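Local coordinates for protein MDM10 isoform 1 (Saccharomyces cerevisiae, PDB 7BTX) that helps tether the endoplasmic reticulum to mitochondria within the ERMES complex and takes part in late assembly of the outer-membrane TOM translocase, at residues L179-Q187 against Q195-D203. Sequence-based numbering, arbitrary orientation.
Sequences LNVLTCYFQ and QEWIFSTSD
Cys184 and Phe199, and Phe186 and Trp197, face each other as antiparallel hydrogen-bonded pairs, and between them they show how a beta-barrel hairpin is built: backbone bonds set the register, and alternating side chains sort to opposite faces. Each pair exchanges two N-H...O=C bonds; that from Trp197 N to Phe186 O is nearly straight, at 172°. Where strand 194-199 ends, the register is carried one step further by a side chain, Thr201 OG1 donating to Leu182 O at 2.6 Å. Just beside it, Ser200 OG accepts from Ser202 N, an ST turn.

On the face bearing Phe186 and Trp197, the two aromatic side chains run side by side, and Trp197 CE3 meets the edge of the Phe186 ring, 3.7 Å from Phe186 CD2. On the other face Ile198 CG2 sits over the Tyr185 ring, 4.2 Å from its centroid, a CH-pi contact. The carboxylate of Glu196 approaches that ring at its edge, OE2 3.3 Å from Tyr185 CD2. With CG anti to the backbone N (chi1 -175°) and the chain extended beyond, Glu196 runs alongside Gln187. Its OE2 lies 3.2 Å from Gln187 OE1, both acceptors; Glu196 OE1 is salt-bridged to Arg209. Were this glutamate an alanine, Arg209 would probably lose its mate here and a gap would open beside Gln187 and the Tyr185 ring edge.

Gln187 turns its NE2 to Tyr13 of helix 5-16, and Trp197 meets the ring of Tyr208. The hairpin belongs to the wall of MDM10's membrane beta-barrel: strand 179-189 is hydrogen-bonded along its other edge to strand 165-174, while strand 194-199 is outermost in its sheet within this chain, with strand 209-211 close by, touching Tyr185 and Ile198 through Arg209.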
loop_
_atom_site.group_PDB
_atom_site.type_symbol
_atom_site.label_atom_id
_atom_site.label_comp_id
_atom_site.label_asym_id
_atom_site.label_seq_id
_atom_site.Cartn_x
_atom_site.Cartn_y
_atom_site.Cartn_z
ATOM N N LEU D 179 -4.445 -13.927 -17.522
ATOM C CA LEU D 179 -4.010 -13.989 -18.908
ATOM C C LEU D 179 -3.111 -15.191 -19.152
ATOM O O LEU D 179 -1.958 -15.201 -18.716
ATOM C CB LEU D 179 -3.272 -12.706 -19.280
ATOM C CG LEU D 179 -2.823 -12.618 -20.729
ATOM C CD1 LEU D 179 -4.021 -12.399 -21.634
ATOM C CD2 LEU D 179 -1.831 -11.503 -20.881
ATOM N N ASN D 180 -3.619 -16.201 -19.844
ATOM C CA ASN D 180 -2.811 -17.348 -20.233
ATOM C C ASN D 180 -2.581 -17.312 -21.737
ATOM O O ASN D 180 -3.517 -17.468 -22.525
ATOM C CB ASN D 180 -3.492 -18.659 -19.836
ATOM C CG ASN D 180 -3.408 -18.945 -18.343
ATOM O OD1 ASN D 180 -3.847 -19.997 -17.880
ATOM N ND2 ASN D 180 -2.843 -18.017 -17.585
ATOM N N VAL D 181 -1.329 -17.098 -22.132
ATOM C CA VAL D 181 -0.981 -16.905 -23.536
ATOM C C VAL D 181 0.112 -17.888 -23.919
ATOM O O VAL D 181 1.170 -17.923 -23.289
ATOM C CB VAL D 181 -0.537 -15.456 -23.795
ATOM C CG1 VAL D 181 0.138 -15.334 -25.138
ATOM C CG2 VAL D 181 -1.718 -14.526 -23.733
ATOM N N LEU D 182 -0.127 -18.688 -24.954
ATOM C CA LEU D 182 0.812 -19.718 -25.375
ATOM C C LEU D 182 0.996 -19.635 -26.880
ATOM O O LEU D 182 0.099 -20.019 -27.633
ATOM C CB LEU D 182 0.308 -21.100 -24.974
ATOM C CG LEU D 182 1.238 -22.257 -25.291
ATOM C CD1 LEU D 182 2.488 -22.136 -24.458
ATOM C CD2 LEU D 182 0.527 -23.561 -25.010
ATOM N N THR D 183 2.155 -19.147 -27.317
ATOM C CA THR D 183 2.412 -18.885 -28.724
ATOM C C THR D 183 3.531 -19.774 -29.246
ATOM O O THR D 183 4.507 -20.043 -28.546
ATOM C CB THR D 183 2.790 -17.431 -28.965
ATOM O OG1 THR D 183 4.130 -17.225 -28.529
ATOM C CG2 THR D 183 1.893 -16.503 -28.196
ATOM N N CYS D 184 3.385 -20.210 -30.494
ATOM C CA CYS D 184 4.349 -21.064 -31.169
ATOM C C CYS D 184 5.008 -20.314 -32.319
ATOM O O CYS D 184 4.389 -19.478 -32.975
ATOM C CB CYS D 184 3.677 -22.329 -31.703
ATOM S SG CYS D 184 2.951 -23.377 -30.442
ATOM N N TYR D 185 6.277 -20.625 -32.565
ATOM C CA TYR D 185 7.045 -19.985 -33.634
ATOM C C TYR D 185 7.779 -21.081 -34.390
ATOM O O TYR D 185 8.809 -21.570 -33.927
ATOM C CB TYR D 185 8.050 -18.964 -33.111
ATOM C CG TYR D 185 7.489 -17.778 -32.375
ATOM C CD1 TYR D 185 7.087 -17.884 -31.056
ATOM C CD2 TYR D 185 7.400 -16.543 -32.990
ATOM C CE1 TYR D 185 6.587 -16.810 -30.384
ATOM C CE2 TYR D 185 6.894 -15.456 -32.321
ATOM C CZ TYR D 185 6.488 -15.600 -31.014
ATOM O OH TYR D 185 5.984 -14.527 -30.324
ATOM N N PHE D 186 7.264 -21.458 -35.546
ATOM C CA PHE D 186 8.030 -22.262 -36.479
ATOM C C PHE D 186 8.704 -21.328 -37.467
ATOM O O PHE D 186 8.089 -20.373 -37.938
ATOM C CB PHE D 186 7.124 -23.249 -37.207
ATOM C CG PHE D 186 7.862 -24.230 -38.048
ATOM C CD1 PHE D 186 8.466 -25.330 -37.474
ATOM C CD2 PHE D 186 7.955 -24.055 -39.417
ATOM C CE1 PHE D 186 9.143 -26.233 -38.246
ATOM C CE2 PHE D 186 8.637 -24.955 -40.195
ATOM C CZ PHE D 186 9.228 -26.044 -39.609
ATOM N N GLN D 187 9.969 -21.590 -37.776
ATOM C CA GLN D 187 10.714 -20.670 -38.629
ATOM C C GLN D 187 11.758 -21.416 -39.442
ATOM O O GLN D 187 12.638 -22.068 -38.881
ATOM C CB GLN D 187 11.356 -19.565 -37.790
ATOM C CG GLN D 187 11.925 -20.023 -36.470
ATOM C CD GLN D 187 12.252 -18.876 -35.551
ATOM O OE1 GLN D 187 12.175 -17.715 -35.941
ATOM N NE2 GLN D 187 12.605 -19.193 -34.314
ATOM N N GLN D 195 11.508 -17.192 -43.627
ATOM C CA GLN D 195 10.079 -17.400 -43.410
ATOM C C GLN D 195 9.792 -17.906 -42.003
ATOM O O GLN D 195 10.617 -18.579 -41.387
ATOM C CB GLN D 195 9.527 -18.399 -44.422
ATOM C CG GLN D 195 9.875 -18.105 -45.853
ATOM C CD GLN D 195 9.628 -19.288 -46.750
ATOM O OE1 GLN D 195 9.457 -20.408 -46.280
ATOM N NE2 GLN D 195 9.603 -19.049 -48.051
ATOM N N GLU D 196 8.607 -17.583 -41.498
ATOM C CA GLU D 196 8.266 -17.873 -40.115
ATOM C C GLU D 196 6.761 -18.009 -39.992
ATOM O O GLU D 196 6.026 -17.197 -40.546
ATOM C CB GLU D 196 8.765 -16.768 -39.191
ATOM C CG GLU D 196 8.551 -17.043 -37.730
ATOM C CD GLU D 196 9.283 -16.064 -36.853
ATOM O OE1 GLU D 196 9.837 -15.084 -37.390
ATOM O OE2 GLU D 196 9.306 -16.274 -35.625
ATOM N N TRP D 197 6.307 -19.025 -39.256
ATOM C CA TRP D 197 4.879 -19.315 -39.087
ATOM C C TRP D 197 4.537 -19.201 -37.609
ATOM O O TRP D 197 4.873 -20.073 -36.812
ATOM C CB TRP D 197 4.536 -20.682 -39.627
ATOM C CG TRP D 197 4.559 -20.754 -41.098
ATOM C CD1 TRP D 197 3.506 -20.593 -41.941
ATOM C CD2 TRP D 197 5.699 -21.006 -41.918
ATOM N NE1 TRP D 197 3.919 -20.730 -43.240
ATOM C CE2 TRP D 197 5.263 -20.984 -43.251
ATOM C CE3 TRP D 197 7.047 -21.248 -41.653
ATOM C CZ2 TRP D 197 6.126 -21.195 -44.315
ATOM C CZ3 TRP D 197 7.900 -21.455 -42.709
ATOM C CH2 TRP D 197 7.439 -21.428 -44.022
ATOM N N ILE D 198 3.859 -18.128 -37.247
ATOM C CA ILE D 198 3.541 -17.865 -35.852
ATOM C C ILE D 198 2.086 -18.222 -35.595
ATOM O O ILE D 198 1.189 -17.769 -36.310
ATOM C CB ILE D 198 3.818 -16.396 -35.502
ATOM C CG1 ILE D 198 5.263 -16.036 -35.820
ATOM C CG2 ILE D 198 3.522 -16.131 -34.046
ATOM C CD1 ILE D 198 5.430 -15.159 -37.020
ATOM N N PHE D 199 1.848 -19.038 -34.580
ATOM C CA PHE D 199 0.510 -19.281 -34.065
ATOM C C PHE D 199 0.492 -18.856 -32.611
ATOM O O PHE D 199 1.444 -19.121 -31.877
ATOM C CB PHE D 199 0.112 -20.751 -34.194
ATOM C CG PHE D 199 -1.192 -21.081 -33.529
ATOM C CD1 PHE D 199 -2.388 -20.674 -34.090
ATOM C CD2 PHE D 199 -1.223 -21.798 -32.346
ATOM C CE1 PHE D 199 -3.590 -20.971 -33.484
ATOM C CE2 PHE D 199 -2.423 -22.102 -31.736
ATOM C CZ PHE D 199 -3.606 -21.688 -32.307
ATOM N N SER D 200 -0.579 -18.201 -32.196
ATOM C CA SER D 200 -0.700 -17.698 -30.840
ATOM C C SER D 200 -1.983 -18.222 -30.216
ATOM O O SER D 200 -2.692 -19.040 -30.794
ATOM C CB SER D 200 -0.668 -16.172 -30.828
ATOM O OG SER D 200 -1.116 -15.679 -29.582
ATOM N N THR D 201 -2.274 -17.746 -29.012
ATOM C CA THR D 201 -3.549 -18.036 -28.372
ATOM C C THR D 201 -4.112 -16.738 -27.793
ATOM O O THR D 201 -4.823 -16.742 -26.782
ATOM C CB THR D 201 -3.382 -19.132 -27.306
ATOM O OG1 THR D 201 -2.467 -20.114 -27.797
ATOM C CG2 THR D 201 -4.687 -19.890 -27.081
ATOM N N SER D 202 -3.772 -15.606 -28.408
ATOM C CA SER D 202 -4.304 -14.334 -27.942
ATOM C C SER D 202 -5.760 -14.181 -28.360
ATOM O O SER D 202 -6.658 -14.155 -27.513
ATOM C CB SER D 202 -3.460 -13.178 -28.481
ATOM O OG SER D 202 -3.316 -13.269 -29.887
ATOM N N ASP D 203 -6.020 -14.099 -29.663
ATOM C CA ASP D 203 -7.390 -14.290 -30.110
ATOM C C ASP D 203 -7.555 -15.738 -30.540
ATOM O O ASP D 203 -8.174 -16.543 -29.838
ATOM C CB ASP D 203 -7.703 -13.349 -31.275
ATOM C CG ASP D 203 -8.166 -11.985 -30.817
ATOM O OD1 ASP D 203 -8.289 -11.770 -29.592
ATOM O OD2 ASP D 203 -8.409 -11.122 -31.686
#